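Local coordinates for paenibacillus xanthan lyase (Paenibacillus, PDB 6F2P), which degrades the polysaccharide xanthan, probably by eliminative cleavage of the terminal mannose of its side chains, and binds several calcium ions, at residues L276-R281 / L290-A295; V950-N955 / I1018-D1023; T976-D981 / L991-Q996. All coordinates share one frame; numbering follows the deposited sequence.

Contact 1: residues L276-R281 / L290-A295; sequences LMDMVR and LQDDKA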
loop_
_atom_site.group_PDB
_atom_site.type_symbol
_atom_site.label_atom_id
_atom_site.label_comp_id
_atom_site.label_asym_id
_atom_site.label_seq_id
_atom_site.Cartn_x
_atom_site.Cartn_y
_atom_site.Cartn_z
ATOM N N LEU A 276 -6.547 15.147 14.287
ATOM C CA LEU A 276 -6.556 13.809 13.721
ATOM C C LEU A 276 -6.869 13.971 12.254
ATOM O O LEU A 276 -7.906 14.524 11.912
ATOM C CB LEU A 276 -7.620 12.956 14.403
ATOM C CG LEU A 276 -7.696 11.481 14.009
ATOM C CD1 LEU A 276 -6.355 10.806 14.173
ATOM C CD2 LEU A 276 -8.757 10.771 14.850
ATOM N N MET A 277 -5.971 13.513 11.388
ATOM C CA MET A 277 -6.106 13.749 9.947
ATOM C C MET A 277 -7.403 13.199 9.360
ATOM O O MET A 277 -7.719 12.020 9.517
ATOM C CB MET A 277 -4.906 13.175 9.191
ATOM C CG MET A 277 -3.601 13.859 9.528
ATOM S SD MET A 277 -2.229 13.248 8.541
ATOM C CE MET A 277 -0.910 14.221 9.247
ATOM N N ASP A 278 -8.141 14.067 8.676
ATOM C CA ASP A 278 -9.456 13.718 8.138
ATOM C C ASP A 278 -9.436 12.574 7.125
ATOM O O ASP A 278 -10.442 11.887 6.937
ATOM C CB ASP A 278 -10.096 14.946 7.498
ATOM C CG ASP A 278 -10.509 15.984 8.517
ATOM O OD1 ASP A 278 -10.860 15.598 9.653
ATOM O OD2 ASP A 278 -10.480 17.185 8.181
ATOM N N MET A 279 -8.296 12.366 6.472
ATOM C CA MET A 279 -8.228 11.364 5.425
ATOM C C MET A 279 -8.355 9.940 5.969
ATOM O O MET A 279 -8.642 9.017 5.212
ATOM C CB MET A 279 -6.961 11.525 4.594
ATOM C CG MET A 279 -5.673 11.119 5.290
ATOM S SD MET A 279 -4.254 11.402 4.207
ATOM C CE MET A 279 -2.914 10.753 5.211
ATOM N N VAL A 280 -8.161 9.759 7.274
ATOM C CA VAL A 280 -8.378 8.445 7.876
ATOM C C VAL A 280 -9.652 8.372 8.706
ATOM O O VAL A 280 -9.848 7.398 9.436
ATOM C CB VAL A 280 -7.198 7.979 8.777
ATOM C CG1 VAL A 280 -5.891 7.943 7.990
ATOM C CG2 VAL A 280 -7.076 8.850 10.018
ATOM N N ARG A 281 -10.511 9.385 8.606
ATOM C CA ARG A 281 -11.709 9.416 9.435
ATOM C C ARG A 281 -12.971 9.009 8.675
ATOM O O ARG A 281 -14.082 9.084 9.213
ATOM C CB ARG A 281 -11.884 10.782 10.104
ATOM C CG ARG A 281 -10.720 11.167 10.990
ATOM C CD ARG A 281 -11.047 12.316 11.925
ATOM N NE ARG A 281 -11.633 13.469 11.244
ATOM C CZ ARG A 281 -12.891 13.879 11.411
ATOM N NH1 ARG A 281 -13.698 13.231 12.238
ATOM N NH2 ARG A 281 -13.348 14.940 10.753
ATOM N N LEU A 290 -17.589 16.691 15.419
ATOM C CA LEU A 290 -16.469 15.771 15.434
ATOM C C LEU A 290 -15.457 16.119 14.353
ATOM O O LEU A 290 -14.989 15.251 13.614
ATOM C CB LEU A 290 -16.975 14.346 15.260
ATOM C CG LEU A 290 -16.109 13.224 15.816
ATOM C CD1 LEU A 290 -15.686 13.523 17.253
ATOM C CD2 LEU A 290 -16.897 11.929 15.727
ATOM N N GLN A 291 -15.121 17.401 14.272
ATOM C CA GLN A 291 -14.083 17.860 13.364
ATOM C C GLN A 291 -12.704 17.412 13.858
ATOM O O GLN A 291 -12.564 16.974 15.003
ATOM C CB GLN A 291 -14.178 19.375 13.192
ATOM C CG GLN A 291 -15.503 19.787 12.570
ATOM C CD GLN A 291 -15.692 21.287 12.467
ATOM O OE1 GLN A 291 -15.080 21.951 11.629
ATOM N NE2 GLN A 291 -16.555 21.829 13.316
ATOM N N ASP A 292 -11.694 17.526 13.000
ATOM C CA ASP A 292 -10.390 16.896 13.244
ATOM C C ASP A 292 -9.769 17.136 14.629
ATOM O O ASP A 292 -9.221 16.203 15.238
ATOM C CB ASP A 292 -9.392 17.201 12.108
ATOM C CG ASP A 292 -9.008 18.670 12.022
ATOM O OD1 ASP A 292 -9.665 19.513 12.672
ATOM O OD2 ASP A 292 -8.038 18.976 11.289
ATOM N N ASP A 293 -9.877 18.363 15.138
ATOM C CA ASP A 293 -9.345 18.660 16.470
ATOM C C ASP A 293 -10.154 17.994 17.582
ATOM O O ASP A 293 -9.587 17.551 18.581
ATOM C CB ASP A 293 -9.215 20.165 16.711
ATOM C CG ASP A 293 -10.553 20.886 16.696
ATOM O OD1 ASP A 293 -11.527 20.371 16.100
ATOM O OD2 ASP A 293 -10.616 21.988 17.277
ATOM N N LYS A 294 -11.470 17.903 17.405
ATOM C CA LYS A 294 -12.296 17.191 18.383
ATOM C C LYS A 294 -12.088 15.683 18.262
ATOM O O LYS A 294 -12.107 14.968 19.263
ATOM C CB LYS A 294 -13.788 17.554 18.252
ATOM C CG LYS A 294 -14.236 18.744 19.099
ATOM C CD LYS A 294 -14.655 18.315 20.510
ATOM C CE LYS A 294 -15.288 19.471 21.289
ATOM N NZ LYS A 294 -16.059 19.025 22.497
ATOM N N ALA A 295 -11.873 15.210 17.035
ATOM C CA ALA A 295 -11.712 13.779 16.776
ATOM C C ALA A 295 -10.449 13.245 17.417
ATOM O O ALA A 295 -10.347 12.058 17.718
ATOM C CB ALA A 295 -11.689 13.505 15.280
HETATM O O HOH W 1 -7.807 17.295 9.214
HETATM O O HOH W 2 -12.094 18.481 10.171
#
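With CG turned opposite its carbonyl carbon (chi1 -59°) and the chain bent at chi3 (-51°), Arg-281 reaches out to Leu-290 and lays its guanidinium against the start of the helix that opens at Asp-292. NH1 meets Leu-290 O at 2.8 Å, but the bond is bent and therefore weak, and NH1 has a second weak bond to Glu-284 O. The Gln-291 carbonyl carbon lies over one guanidinium face, towards its rim, while Asp-278 sits at the edge. There NE, 2.8 Å from Asp-278 OD1, uses the anti lone pair of that oxygen; NH2 reaches the same atom from above the carboxylate plane. This two-nitrogen, side-on salt bridge fixes how the guanidinium is turned. Lower down the arginine chain, CD packs 3.6 Å from Ala-295 CB, where a small methyl suits the close approach. The setting is the N-terminal alpha-helical domain of family 8 polysaccharide lyases: Gln-291 occupies the N-cap position and Asp-292 begins helix 292-307, an acidic residue well placed for a helix start. Asp-278 and Asp-292 bring their OD2 atoms to 4.3 Å, with carboxylate planes 34° apart, an approach of like charges that two waters and the arginine probably ease. One water accepts from Asp-278 N and donates to Asp-292 OD2, the other donates to Asp-278 OD2 and accepts from Asp-292 N. Trp-427 also binds Asp-278 OD2, and Asn-423 binds Asp-292 OD1. An alanine replacing Arg-281 would probably leave Asp-278 OD1 without its two donors and Ala-295 without the arginine chain beside it. At the first turn of the helix, Asp-292 O accepts from Leu-276 N (3.0 Å), and Leu-276 CD2 rests 4.0 Å from Ala-295 CB.

Contact 2: residues V950-N955 / I1018-D1023; sequences VTFTPN and IKIRTD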
loop_
_atom_site.group_PDB
_atom_site.type_symbol
_atom_site.label_atom_id
_atom_site.label_comp_id
_atom_site.label_asym_id
_atom_site.label_seq_id
_atom_site.Cartn_x
_atom_site.Cartn_y
_atom_site.Cartn_z
ATOM N N VAL A 950 43.910 -20.734 -43.102
ATOM C CA VAL A 950 42.707 -19.978 -42.759
ATOM C C VAL A 950 42.126 -20.540 -41.461
ATOM O O VAL A 950 41.755 -21.712 -41.408
ATOM C CB VAL A 950 41.639 -20.062 -43.881
ATOM C CG1 VAL A 950 40.352 -19.376 -43.451
ATOM C CG2 VAL A 950 42.163 -19.449 -45.168
ATOM N N THR A 951 42.050 -19.714 -40.419
ATOM C CA THR A 951 41.607 -20.175 -39.096
ATOM C C THR A 951 40.244 -19.621 -38.661
ATOM O O THR A 951 40.126 -18.448 -38.307
ATOM C CB THR A 951 42.653 -19.842 -38.000
ATOM O OG1 THR A 951 43.895 -20.485 -38.304
ATOM C CG2 THR A 951 42.176 -20.311 -36.637
ATOM N N PHE A 952 39.224 -20.479 -38.673
ATOM C CA PHE A 952 37.890 -20.114 -38.200
ATOM C C PHE A 952 37.790 -20.249 -36.680
ATOM O O PHE A 952 37.767 -21.359 -36.155
ATOM C CB PHE A 952 36.825 -21.020 -38.831
ATOM C CG PHE A 952 36.782 -20.981 -40.337
ATOM C CD1 PHE A 952 37.561 -21.844 -41.092
ATOM C CD2 PHE A 952 35.934 -20.105 -40.997
ATOM C CE1 PHE A 952 37.513 -21.825 -42.481
ATOM C CE2 PHE A 952 35.882 -20.079 -42.390
ATOM C CZ PHE A 952 36.675 -20.943 -43.130
ATOM N N THR A 953 37.717 -19.128 -35.972
ATOM C CA THR A 953 37.526 -19.159 -34.521
ATOM C C THR A 953 36.102 -18.751 -34.139
ATOM O O THR A 953 35.782 -17.563 -34.110
ATOM C CB THR A 953 38.540 -18.245 -33.789
ATOM O OG1 THR A 953 39.873 -18.564 -34.213
ATOM C CG2 THR A 953 38.431 -18.416 -32.276
ATOM N N PRO A 954 35.240 -19.739 -33.846
ATOM C CA PRO A 954 33.852 -19.463 -33.456
ATOM C C PRO A 954 33.742 -18.984 -32.016
ATOM O O PRO A 954 34.626 -19.255 -31.201
ATOM C CB PRO A 954 33.182 -20.830 -33.578
ATOM C CG PRO A 954 34.275 -21.787 -33.276
ATOM C CD PRO A 954 35.517 -21.186 -33.890
ATOM N N ASN A 955 32.659 -18.274 -31.717
ATOM C CA ASN A 955 32.350 -17.874 -30.354
ATOM C C ASN A 955 31.331 -18.848 -29.770
ATOM O O ASN A 955 30.135 -18.767 -30.062
ATOM C CB ASN A 955 31.803 -16.449 -30.326
ATOM C CG ASN A 955 31.802 -15.852 -28.934
ATOM O OD1 ASN A 955 31.883 -16.567 -27.933
ATOM N ND2 ASN A 955 31.705 -14.529 -28.864
ATOM N N ILE A 1018 39.293 -23.854 -35.880
ATOM C CA ILE A 1018 39.211 -24.808 -36.966
ATOM C C ILE A 1018 40.039 -24.257 -38.112
ATOM O O ILE A 1018 39.590 -23.364 -38.832
ATOM C CB ILE A 1018 37.760 -25.010 -37.413
ATOM C CG1 ILE A 1018 36.915 -25.476 -36.228
ATOM C CG2 ILE A 1018 37.684 -26.016 -38.546
ATOM C CD1 ILE A 1018 35.435 -25.406 -36.480
ATOM N N LYS A 1019 41.255 -24.782 -38.259
ATOM C CA LYS A 1019 42.220 -24.268 -39.230
ATOM C C LYS A 1019 42.312 -25.144 -40.479
ATOM O O LYS A 1019 42.255 -26.373 -40.401
ATOM C CB LYS A 1019 43.608 -24.120 -38.590
ATOM C CG LYS A 1019 44.659 -23.527 -39.528
ATOM C CD LYS A 1019 46.082 -23.688 -38.997
ATOM C CE LYS A 1019 46.358 -22.787 -37.801
ATOM N NZ LYS A 1019 47.801 -22.836 -37.415
ATOM N N ILE A 1020 42.445 -24.495 -41.632
ATOM C CA ILE A 1020 42.700 -25.184 -42.886
ATOM C C ILE A 1020 44.133 -24.897 -43.313
ATOM O O ILE A 1020 44.497 -23.745 -43.525
ATOM C CB ILE A 1020 41.736 -24.715 -43.984
ATOM C CG1 ILE A 1020 40.307 -25.151 -43.648
ATOM C CG2 ILE A 1020 42.154 -25.265 -45.331
ATOM C CD1 ILE A 1020 39.262 -24.583 -44.581
ATOM N N ARG A 1021 44.946 -25.946 -43.407
ATOM C CA ARG A 1021 46.348 -25.823 -43.808
ATOM C C ARG A 1021 46.504 -26.262 -45.260
ATOM O O ARG A 1021 45.582 -26.836 -45.845
ATOM C CB ARG A 1021 47.254 -26.664 -42.896
ATOM C CG ARG A 1021 47.590 -26.032 -41.539
ATOM C CD ARG A 1021 47.775 -27.104 -40.459
ATOM N NE ARG A 1021 48.429 -28.304 -40.987
ATOM C CZ ARG A 1021 48.096 -29.552 -40.663
ATOM N NH1 ARG A 1021 47.115 -29.782 -39.804
ATOM N NH2 ARG A 1021 48.746 -30.578 -41.197
ATOM N N THR A 1022 47.664 -25.985 -45.847
ATOM C CA THR A 1022 47.882 -26.294 -47.261
ATOM C C THR A 1022 49.068 -27.237 -47.507
ATOM O O THR A 1022 49.417 -27.509 -48.658
ATOM C CB THR A 1022 48.059 -25.011 -48.100
ATOM O OG1 THR A 1022 49.176 -24.264 -47.598
ATOM C CG2 THR A 1022 46.795 -24.149 -48.036
ATOM N N ASP A 1023 49.667 -27.732 -46.424
ATOM C CA ASP A 1023 50.837 -28.607 -46.495
ATOM C C ASP A 1023 50.580 -29.839 -47.358
ATOM O O ASP A 1023 49.606 -30.560 -47.147
ATOM C CB ASP A 1023 51.265 -29.047 -45.090
ATOM C CG ASP A 1023 51.466 -27.873 -44.139
ATOM O OD1 ASP A 1023 50.462 -27.379 -43.581
ATOM O OD2 ASP A 1023 52.626 -27.451 -43.939
#
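The Phe-952 ring is met edge-on from the neighbouring strand: Ile-1018 O and Ile-1020 CD1 both lie near the ring plane, at its rim rather than over a face. The end methyl CD1 of Ile-1020 stands 3.9 Å from Phe-952 CE1, the two side chains meeting at a slant. The other flat group, the Arg-1021 guanidinium, has Asp-1023 OD1 at its edge; NE is 3.4 Å from that oxygen, a weak bond within a salt bridge, and NH1 forms a second salt bridge with Asp-981. Asp-1023 itself belongs to a calcium site together with Gly-946.

The strands are antiparallel, their axes 166° apart. Val-950 and Ile-1020 exchange two backbone bonds, as do Phe-952 and Ile-1018. These four residues share one face of the sheet, and their branched or aromatic side chains suit both an extended backbone and a buried layer. They pack on strands 960-967 and 1030-1039, as expected in the sandwich of a golvesin C-terminal domain.

On the other face, Thr-951 and Lys-1019 form the non-hydrogen-bonded pair between these two. Lys-1019 bends at chi3 (-71°), which curls its aliphatic chain round the threonine hydroxyl, with CG and CE each 3.4 Å from Thr-951 OG1, before its tip leads away. A residue with an apolar stem and a charged end fits this partly exposed place.

The chemistry thus divides by face: backbone bonds set the register, the apolar face faces the interior, and the charged and hydroxyl groups keep to the side that water can reach.

Contact 3: residues T976-D981 / L991-Q996; sequences TNVPVD and LNVNQQ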
loop_
_atom_site.group_PDB
_atom_site.type_symbol
_atom_site.label_atom_id
_atom_site.label_comp_id
_atom_site.label_asym_id
_atom_site.label_seq_id
_atom_site.Cartn_x
_atom_site.Cartn_y
_atom_site.Cartn_z
ATOM N N THR A 976 42.848 -33.230 -52.862
ATOM C CA THR A 976 42.106 -34.366 -52.321
ATOM C C THR A 976 42.499 -34.634 -50.874
ATOM O O THR A 976 41.883 -35.454 -50.187
ATOM C CB THR A 976 42.353 -35.647 -53.150
ATOM O OG1 THR A 976 43.751 -35.965 -53.151
ATOM C CG2 THR A 976 41.899 -35.452 -54.578
ATOM N N ASN A 977 43.530 -33.931 -50.418
ATOM C CA ASN A 977 44.120 -34.189 -49.112
ATOM C C ASN A 977 44.305 -32.916 -48.298
ATOM O O ASN A 977 45.381 -32.667 -47.755
ATOM C CB ASN A 977 45.457 -34.923 -49.272
ATOM C CG ASN A 977 46.452 -34.154 -50.133
ATOM O OD1 ASN A 977 46.065 -33.345 -50.976
ATOM N ND2 ASN A 977 47.739 -34.400 -49.913
ATOM N N VAL A 978 43.250 -32.112 -48.207
ATOM C CA VAL A 978 43.322 -30.867 -47.457
ATOM C C VAL A 978 43.342 -31.149 -45.960
ATOM O O VAL A 978 42.380 -31.702 -45.425
ATOM C CB VAL A 978 42.141 -29.945 -47.788
ATOM C CG1 VAL A 978 42.293 -28.607 -47.068
ATOM C CG2 VAL A 978 42.041 -29.748 -49.293
ATOM N N PRO A 979 44.445 -30.783 -45.283
ATOM C CA PRO A 979 44.548 -30.992 -43.835
ATOM C C PRO A 979 43.749 -29.950 -43.054
ATOM O O PRO A 979 43.900 -28.749 -43.285
ATOM C CB PRO A 979 46.047 -30.831 -43.563
ATOM C CG PRO A 979 46.526 -29.927 -44.632
ATOM C CD PRO A 979 45.685 -30.223 -45.849
ATOM N N VAL A 980 42.894 -30.416 -42.149
ATOM C CA VAL A 980 42.078 -29.530 -41.329
ATOM C C VAL A 980 42.295 -29.817 -39.848
ATOM O O VAL A 980 42.137 -30.951 -39.401
ATOM C CB VAL A 980 40.582 -29.689 -41.651
ATOM C CG1 VAL A 980 39.753 -28.724 -40.812
ATOM C CG2 VAL A 980 40.336 -29.463 -43.132
ATOM N N ASP A 981 42.669 -28.790 -39.090
ATOM C CA ASP A 981 42.799 -28.924 -37.642
ATOM C C ASP A 981 41.530 -28.479 -36.939
ATOM O O ASP A 981 40.905 -27.498 -37.331
ATOM C CB ASP A 981 43.972 -28.099 -37.114
ATOM C CG ASP A 981 45.300 -28.605 -37.604
ATOM O OD1 ASP A 981 45.400 -29.818 -37.894
ATOM O OD2 ASP A 981 46.241 -27.790 -37.704
ATOM N N LEU A 991 42.373 -34.055 -39.545
ATOM C CA LEU A 991 41.922 -34.972 -40.582
ATOM C C LEU A 991 42.164 -34.344 -41.943
ATOM O O LEU A 991 42.390 -33.139 -42.037
ATOM C CB LEU A 991 40.440 -35.309 -40.419
ATOM C CG LEU A 991 39.384 -34.295 -40.875
ATOM C CD1 LEU A 991 38.057 -34.994 -41.098
ATOM C CD2 LEU A 991 39.222 -33.179 -39.856
ATOM N N ASN A 992 42.126 -35.159 -42.993
ATOM C CA ASN A 992 42.192 -34.641 -44.353
ATOM C C ASN A 992 40.811 -34.660 -44.988
ATOM O O ASN A 992 40.047 -35.600 -44.783
ATOM C CB ASN A 992 43.175 -35.443 -45.219
ATOM C CG ASN A 992 44.625 -35.186 -44.850
ATOM O OD1 ASN A 992 44.937 -34.261 -44.095
ATOM N ND2 ASN A 992 45.527 -35.999 -45.399
ATOM N N VAL A 993 40.490 -33.622 -45.753
ATOM C CA VAL A 993 39.233 -33.595 -46.503
ATOM C C VAL A 993 39.471 -33.575 -48.020
ATOM O O VAL A 993 40.414 -32.941 -48.507
ATOM C CB VAL A 993 38.311 -32.422 -46.067
ATOM C CG1 VAL A 993 37.820 -32.636 -44.650
ATOM C CG2 VAL A 993 39.030 -31.088 -46.177
ATOM N N ASN A 994 38.620 -34.284 -48.757
ATOM C CA ASN A 994 38.714 -34.348 -50.213
ATOM C C ASN A 994 37.796 -33.326 -50.883
ATOM O O ASN A 994 36.603 -33.581 -51.081
ATOM C CB ASN A 994 38.389 -35.758 -50.699
ATOM C CG ASN A 994 38.530 -35.905 -52.195
ATOM O OD1 ASN A 994 39.045 -35.016 -52.867
ATOM N ND2 ASN A 994 38.077 -37.035 -52.726
ATOM N N GLN A 995 38.369 -32.178 -51.238
ATOM C CA GLN A 995 37.596 -31.028 -51.704
ATOM C C GLN A 995 37.195 -31.059 -53.177
ATOM O O GLN A 995 36.598 -30.105 -53.674
ATOM C CB GLN A 995 38.332 -29.721 -51.399
ATOM C CG GLN A 995 38.179 -29.264 -49.969
ATOM C CD GLN A 995 38.868 -27.948 -49.706
ATOM O OE1 GLN A 995 39.594 -27.439 -50.555
ATOM N NE2 GLN A 995 38.642 -27.382 -48.526
ATOM N N GLN A 996 37.515 -32.135 -53.884
ATOM C CA GLN A 996 36.979 -32.283 -55.232
ATOM C C GLN A 996 35.712 -33.137 -55.183
ATOM O O GLN A 996 35.485 -34.003 -56.027
ATOM C CB GLN A 996 38.024 -32.836 -56.208
ATOM C CG GLN A 996 38.619 -34.175 -55.830
ATOM C CD GLN A 996 39.547 -34.715 -56.899
ATOM O OE1 GLN A 996 40.473 -34.030 -57.345
ATOM N NE2 GLN A 996 39.300 -35.950 -57.323
#
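Val-993 CG2 is the bump that fills the dip between two valines of the facing strand, lying 3.7 Å from both Val-978 CB and Val-980 CG2. A chi1 of -67° puts CG2 between the backbone N and the carbonyl carbon, aimed at this dip. Beside it, Leu-991 CD2 leans over Val-980 CB at 4.2 Å. Past the strand end, the extended Gln-995 crosses Val-978 at about a right angle; its OE1 comes to 3.6 Å from Val-978 CG2, while its NE2 is held by Val-1030 O.

On the opposite face, Asn-992 OD1 lies against Pro-979, 3.6 Å from its CB. Proline suits this non-hydrogen-bonded pair, where its missing N-H costs the partner strand nothing. Thr-976 runs alongside Asn-994 and Gln-996, its CG2 methyl resting on Asn-994 OD1 (3.4 Å) and on Gln-996 CG, which lie to one side of it, while its hydroxyl bonds to Asn-1026.

Backbone bonds link Val-978 with Val-993 and Val-980 with Leu-991, two to a pair, one in each direction. Strands 978-984 and 987-993, antiparallel and consecutive in the chain, form a beta hairpin, with 987-993 the outermost strand of a five-stranded sheet in the golvesin C-terminal domain.

How the contacts relate
From the N terminus the chain first reaches contact 1, which brings together segments separated by eight residues, closing the loop that leads from strand 275-276 into helix 292-307 in the alpha-helical domain. Several hundred residues later contact 2 opens at 950-955, in the golvesin C-terminal domain, and is completed only at 1018-1023. Within the span between them lies contact 3, whose two segments close the hairpin of strands 978-984 and 987-993. Contacts 2 and 3 share one sheet, because strand 1017-1021 pairs with strand 978-984 as well as 949-952, and their centres are about 12 Å apart. Contact 1 is remote, its centre about 82 Å from that of contact 2.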